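Local structure of agmatine N-acetyltransferase (Drosophila melanogaster, 7CIW) at residues A[43-47]-A[48-52]; A[133-136]-A[137-140]. The protein catalyses the acetylation of agmatine by acetyl-CoA, as an N-acetyltransferase of the GNAT superfamily. The protein carries 1 engineered substitution. All blocks are in the same frame, centred on the assembly; numbering follows the deposited sequence.

Contact 1 of 2, residues A[43-47]-A[48-52]. With G0R (N-(4-carbamimidamidobutyl)ethanamide), chain C.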
loop_
_atom_site.group_PDB
_atom_site.type_symbol
_atom_site.label_atom_id
_atom_site.label_comp_id
_atom_site.label_asym_id
_atom_site.label_seq_id
_atom_site.Cartn_x
_atom_site.Cartn_y
_atom_site.Cartn_z
ATOM N N PRO A 43 11.136 -14.603 3.790
ATOM C CA PRO A 43 11.183 -13.130 3.733
ATOM C C PRO A 43 10.784 -12.555 2.386
ATOM O O PRO A 43 10.187 -11.472 2.341
ATOM C CB PRO A 43 12.647 -12.809 4.071
ATOM C CG PRO A 43 13.395 -14.081 3.817
ATOM C CD PRO A 43 12.439 -15.165 4.191
ATOM N N GLU A 44 11.063 -13.249 1.295
ATOM C CA GLU A 44 10.841 -12.666 -0.027
ATOM C C GLU A 44 9.394 -12.858 -0.471
ATOM O O GLU A 44 8.822 -13.932 -0.271
ATOM C CB GLU A 44 11.781 -13.294 -1.053
ATOM C CG GLU A 44 13.258 -13.176 -0.691
ATOM C CD GLU A 44 13.739 -14.287 0.239
ATOM O OE1 GLU A 44 14.860 -14.162 0.781
ATOM O OE2 GLU A 44 13.005 -15.279 0.436
ATOM N N PRO A 45 8.777 -11.846 -1.082
ATOM C CA PRO A 45 7.389 -11.999 -1.529
ATOM C C PRO A 45 7.250 -13.016 -2.653
ATOM O O PRO A 45 8.162 -13.222 -3.459
ATOM C CB PRO A 45 7.012 -10.590 -2.011
ATOM C CG PRO A 45 8.317 -9.961 -2.367
ATOM C CD PRO A 45 9.292 -10.488 -1.349
ATOM N N GLU A 46 6.080 -13.652 -2.700
ATOM C CA GLU A 46 5.787 -14.619 -3.747
ATOM C C GLU A 46 5.478 -13.908 -5.059
ATOM O O GLU A 46 5.209 -12.703 -5.094
ATOM C CB GLU A 46 4.621 -15.518 -3.331
ATOM C CG GLU A 46 4.880 -16.253 -2.031
ATOM C CD GLU A 46 3.710 -17.119 -1.599
ATOM O OE1 GLU A 46 2.613 -16.973 -2.178
ATOM O OE2 GLU A 46 3.890 -17.949 -0.680
ATOM N N ALA A 47 5.541 -14.668 -6.155
ATOM C CA ALA A 47 5.334 -14.075 -7.472
ATOM C C ALA A 47 3.988 -13.368 -7.561
ATOM O O ALA A 47 3.892 -12.273 -8.126
ATOM C CB ALA A 47 5.441 -15.146 -8.560
ATOM N N ALA A 48 2.935 -13.978 -7.012
ATOM C CA ALA A 48 1.607 -13.389 -7.125
ATOM C C ALA A 48 1.517 -12.064 -6.377
ATOM O O ALA A 48 0.797 -11.151 -6.807
ATOM C CB ALA A 48 0.561 -14.372 -6.604
ATOM N N ASP A 49 2.235 -11.954 -5.261
ATOM C CA ASP A 49 2.320 -10.707 -4.502
ATOM C C ASP A 49 2.923 -9.599 -5.356
ATOM O O ASP A 49 2.314 -8.536 -5.557
ATOM C CB ASP A 49 3.159 -10.974 -3.246
ATOM C CG ASP A 49 3.237 -9.788 -2.278
ATOM O OD1 ASP A 49 3.075 -8.618 -2.687
ATOM O OD2 ASP A 49 3.514 -10.054 -1.084
ATOM N N LYS A 50 4.123 -9.847 -5.886
ATOM C CA LYS A 50 4.777 -8.886 -6.771
ATOM C C LYS A 50 3.912 -8.566 -7.981
ATOM O O LYS A 50 3.802 -7.406 -8.391
ATOM C CB LYS A 50 6.128 -9.449 -7.223
ATOM C CG LYS A 50 7.054 -9.790 -6.054
ATOM C CD LYS A 50 8.435 -10.278 -6.503
ATOM C CE LYS A 50 8.370 -11.683 -7.070
ATOM N NZ LYS A 50 9.736 -12.195 -7.440
ATOM N N GLU A 51 3.305 -9.592 -8.579
ATOM C CA GLU A 51 2.492 -9.379 -9.771
ATOM C C GLU A 51 1.292 -8.489 -9.475
ATOM O O GLU A 51 0.913 -7.653 -10.307
ATOM C CB GLU A 51 2.043 -10.728 -10.333
ATOM C CG GLU A 51 3.145 -11.467 -11.068
ATOM C CD GLU A 51 2.682 -12.795 -11.633
ATOM O OE1 GLU A 51 1.480 -12.912 -11.969
ATOM O OE2 GLU A 51 3.519 -13.719 -11.739
ATOM N N PHE A 52 0.681 -8.644 -8.301
ATOM C CA PHE A 52 -0.456 -7.792 -7.977
ATOM C C PHE A 52 -0.040 -6.332 -7.888
ATOM O O PHE A 52 -0.728 -5.447 -8.413
ATOM C CB PHE A 52 -1.116 -8.205 -6.672
ATOM C CG PHE A 52 -2.075 -7.166 -6.176
ATOM C CD1 PHE A 52 -3.211 -6.867 -6.916
ATOM C CD2 PHE A 52 -1.803 -6.422 -5.045
ATOM C CE1 PHE A 52 -4.096 -5.888 -6.503
ATOM C CE2 PHE A 52 -2.690 -5.431 -4.627
ATOM C CZ PHE A 52 -3.836 -5.170 -5.367
HETATM C C10 G0R C . 1.996 -6.766 0.032
HETATM N N12 G0R C . 2.976 -7.588 0.729
HETATM C C1 G0R C . 0.769 1.430 1.893
HETATM C C2 G0R C . 1.287 0.039 2.251
HETATM C C5 G0R C . 0.837 -2.249 3.229
HETATM C C6 G0R C . 0.319 -3.287 2.230
HETATM C C7 G0R C . 0.594 -4.727 2.678
HETATM C C8 G0R C . 1.748 -5.441 1.962
HETATM N N4 G0R C . 0.389 -0.912 2.873
HETATM N N9 G0R C . 1.435 -5.793 0.595
HETATM N N11 G0R C . 1.654 -7.059 -1.338
HETATM O O3 G0R C . 2.409 -0.260 2.008
HETATM O O HOH W 1 10.539 -12.586 -4.788
HETATM O O HOH W 2 4.130 -12.642 -0.719
#
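P45 lays its ring carbon CB against D49, 3.7 Å from OD2, while D49 turns its carboxylate to the guanidinium of the bound acetyl-agmatine. Both oxygens are engaged: OD1 of D49 accepts from ligand N11 at 2.5 Å (N-H...O 160°), and OD2 from N12 at 3.1 Å, two hydrogen bonds probably strengthened by opposite charge. D49 OD1 also bonds Y31 OH. The D49 side chain swings CG away from its own N (chi1 -175°), carrying both oxygens to the ligand. With alanine in place of D49, the guanidinium would probably lose both bonds and the nearby negative charge, and Y31 OH a partner. In the second shell, a water donates to D49 OD2 and accepts from E46 N, tying the carboxylate to the N-cap residue. E46 O then accepts from K50 N (3.2 Å, 169°), and A47 O from E51 N (2.8 Å), starting the helix. K50 crosses P45 at about a right angle, CG to CG 3.9 Å, and its NZ reaches P45 O through another water. Helix 47-54 thus opens between two others: P45 and K50 pack on L27 of helix 19-30, whereas A48 and D49 touch W100 of helix 99-114, to whose K99 N the E46 carboxylate bonds.

Contact 2 of 2, residues A[133-136]-A[137-140]. With COA (coenzyme A), chain B.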
loop_
_atom_site.group_PDB
_atom_site.type_symbol
_atom_site.label_atom_id
_atom_site.label_comp_id
_atom_site.label_asym_id
_atom_site.label_seq_id
_atom_site.Cartn_x
_atom_site.Cartn_y
_atom_site.Cartn_z
ATOM N N VAL A 133 10.240 4.162 1.044
ATOM C CA VAL A 133 11.286 5.165 0.862
ATOM C C VAL A 133 12.622 4.521 1.218
ATOM O O VAL A 133 12.714 3.813 2.226
ATOM C CB VAL A 133 11.042 6.414 1.733
ATOM C CG1 VAL A 133 12.199 7.392 1.599
ATOM C CG2 VAL A 133 9.747 7.114 1.327
ATOM N N ASP A 134 13.634 4.742 0.377
ATOM C CA ASP A 134 15.002 4.323 0.664
ATOM C C ASP A 134 15.406 4.815 2.052
ATOM O O ASP A 134 15.215 5.999 2.362
ATOM C CB ASP A 134 15.934 4.899 -0.412
ATOM C CG ASP A 134 17.375 4.390 -0.325
ATOM O OD1 ASP A 134 17.973 4.351 0.767
ATOM O OD2 ASP A 134 17.933 4.078 -1.393
ATOM N N PRO A 135 15.948 3.948 2.907
ATOM C CA PRO A 135 16.335 4.381 4.261
ATOM C C PRO A 135 17.226 5.607 4.273
ATOM O O PRO A 135 17.126 6.428 5.191
ATOM C CB PRO A 135 17.057 3.147 4.816
ATOM C CG PRO A 135 16.457 2.005 4.067
ATOM C CD PRO A 135 16.218 2.521 2.685
ATOM N N GLN A 136 18.074 5.779 3.256
ATOM C CA GLN A 136 18.948 6.942 3.206
ATOM C C GLN A 136 18.198 8.236 2.931
ATOM O O GLN A 136 18.763 9.317 3.125
ATOM C CB GLN A 136 20.018 6.735 2.137
ATOM C CG GLN A 136 21.101 5.771 2.553
ATOM C CD GLN A 136 22.282 5.788 1.612
ATOM O OE1 GLN A 136 22.121 5.702 0.390
ATOM N NE2 GLN A 136 23.482 5.898 2.172
ATOM N N LEU A 137 16.952 8.162 2.470
ATOM C CA LEU A 137 16.158 9.351 2.186
ATOM C C LEU A 137 14.969 9.494 3.129
ATOM O O LEU A 137 14.098 10.331 2.885
ATOM C CB LEU A 137 15.673 9.329 0.735
ATOM C CG LEU A 137 16.586 9.723 -0.439
ATOM C CD1 LEU A 137 17.064 11.160 -0.296
ATOM C CD2 LEU A 137 17.764 8.774 -0.594
ATOM N N ARG A 138 14.897 8.689 4.187
ATOM C CA ARG A 138 13.757 8.766 5.089
ATOM C C ARG A 138 13.858 9.995 5.982
ATOM O O ARG A 138 14.949 10.473 6.300
ATOM C CB ARG A 138 13.642 7.492 5.930
ATOM C CG ARG A 138 13.154 6.299 5.107
ATOM C CD ARG A 138 13.035 5.016 5.897
ATOM N NE ARG A 138 12.795 3.890 4.995
ATOM C CZ ARG A 138 12.972 2.614 5.320
ATOM N NH1 ARG A 138 13.375 2.283 6.544
ATOM N NH2 ARG A 138 12.742 1.667 4.417
ATOM N N GLY A 139 12.700 10.519 6.369
ATOM C CA GLY A 139 12.657 11.733 7.160
ATOM C C GLY A 139 12.714 13.011 6.357
ATOM O O GLY A 139 12.914 14.087 6.937
ATOM N N ARG A 140 12.546 12.926 5.037
ATOM C CA ARG A 140 12.554 14.087 4.158
ATOM C C ARG A 140 11.204 14.273 3.473
ATOM O O ARG A 140 11.129 14.920 2.424
ATOM C CB ARG A 140 13.664 13.976 3.109
ATOM C CG ARG A 140 14.993 13.415 3.613
ATOM C CD ARG A 140 15.503 14.158 4.837
ATOM N NE ARG A 140 16.546 15.128 4.515
ATOM C CZ ARG A 140 17.000 16.039 5.371
ATOM N NH1 ARG A 140 16.499 16.101 6.599
ATOM N NH2 ARG A 140 17.951 16.886 5.001
HETATM N N1A COA B . 12.074 3.388 10.818
HETATM C C2A COA B . 12.476 4.272 11.772
HETATM N N3A COA B . 12.141 5.602 11.675
HETATM C C4A COA B . 11.416 6.044 10.635
HETATM C C5A COA B . 11.027 5.170 9.694
HETATM C C6A COA B . 11.360 3.835 9.800
HETATM N N6A COA B . 11.166 2.533 9.041
HETATM N N7A COA B . 10.312 5.824 8.745
HETATM C C8A COA B . 10.254 7.118 9.088
HETATM N N9A COA B . 10.920 7.247 10.246
HETATM C C1B COA B . 11.235 8.286 11.035
HETATM C C2B COA B . 12.068 9.262 10.167
HETATM O O2B COA B . 13.499 8.881 10.115
HETATM C C3B COA B . 11.832 10.487 10.679
HETATM O O3B COA B . 12.490 10.754 11.947
HETATM P P3B COA B . 13.970 11.501 12.079
HETATM O O7A COA B . 14.171 12.479 10.938
HETATM O O8A COA B . 14.089 12.166 13.454
HETATM O O9A COA B . 14.992 10.377 11.982
HETATM C C4B COA B . 10.257 10.428 11.106
HETATM O O4B COA B . 9.968 9.156 11.346
HETATM C C5B COA B . 9.362 11.031 10.051
HETATM O O5B COA B . 9.818 10.571 8.786
HETATM P P1A COA B . 8.809 10.598 7.447
HETATM O O1A COA B . 7.333 10.794 7.805
HETATM O O2A COA B . 9.325 11.632 6.457
HETATM O O3A COA B . 8.948 9.086 6.828
HETATM P P2A COA B . 9.256 8.678 5.267
HETATM O O4A COA B . 10.656 9.066 4.896
HETATM O O5A COA B . 8.199 9.278 4.368
HETATM O O6A COA B . 9.135 7.040 5.366
HETATM C CBP COA B . 7.869 5.110 5.173
HETATM C CCP COA B . 7.934 6.484 5.788
HETATM C CDP COA B . 7.657 5.293 3.631
HETATM C CEP COA B . 6.695 4.321 5.770
HETATM C CAP COA B . 9.170 4.382 5.504
HETATM O OAP COA B . 9.208 4.138 6.889
HETATM C C9P COA B . 9.332 3.028 4.785
HETATM O O9P COA B . 9.646 2.940 3.638
HETATM N N8P COA B . 9.131 1.821 5.561
HETATM C C7P COA B . 9.326 0.480 4.978
HETATM C C6P COA B . 8.129 -0.028 4.064
HETATM C C5P COA B . 6.863 0.198 4.850
HETATM O O5P COA B . 6.708 -0.246 5.958
HETATM N N4P COA B . 5.814 1.002 4.159
HETATM C C3P COA B . 4.543 1.377 4.758
HETATM C C2P COA B . 3.617 0.185 5.006
HETATM S S1P COA B . 2.090 1.035 5.510
#
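R138 starts with CG anti to its own carbonyl carbon (chi1 -73°) and stays extended from CG to NE, which carries its guanidinium back along V133 to the end of strand 125-133. The segment forms the first part of the pyrophosphate-binding loop of GNAT motif A, between that strand and helix 142-156. NE of R138 donates to V133 O at 2.8 Å, bent to 147° at the hydrogen, and NH2 adds a weak bond to the same oxygen. The guanidinium is sandwiched: P135 CG sits 3.7 Å above its plane, over the centre, and C9P of coenzyme A lies off-centre over the opposite face. NH1 forms a salt bridge with E33, so bonds to V133 O and E33 and a covered face on each side probably limit its rotation. D134 OD1 accepts from Q136 N at 2.9 Å in an Asx turn, its OD2 paired with R70, and D134 O accepts from L137 N at 2.8 Å. A type II turn follows from L137 to R140, with G139 at phi 85°, where a side chain would collide with the preceding carbonyl O. That turn presents G139 N to the pyrophosphate oxygen O4A at 2.9 Å, and V133 N meets the pantetheine oxygen O9P, also at 2.9 Å.

The two contacts serve different ligands of one active site and do not touch: their centres lie 23 Å apart and their nearest atoms about 14 Å. Contact 1 holds the guanidinium end of acetyl-agmatine, contact 2 the pyrophosphate and pantetheine of coenzyme A. Each stands well away from the other's ligand, the D49 side chain about 12 Å from coenzyme A and that of V133 about 10 Å from acetyl-agmatine. The ligands themselves bridge the separation. Atom S1P of COA lies 3.5 Å from atom C2 of G0R, the carbonyl carbon of the acetyl group, an arrangement consistent with a product complex after acetyl transfer. Along the chain, 43-52 is complete before 133-140 begins.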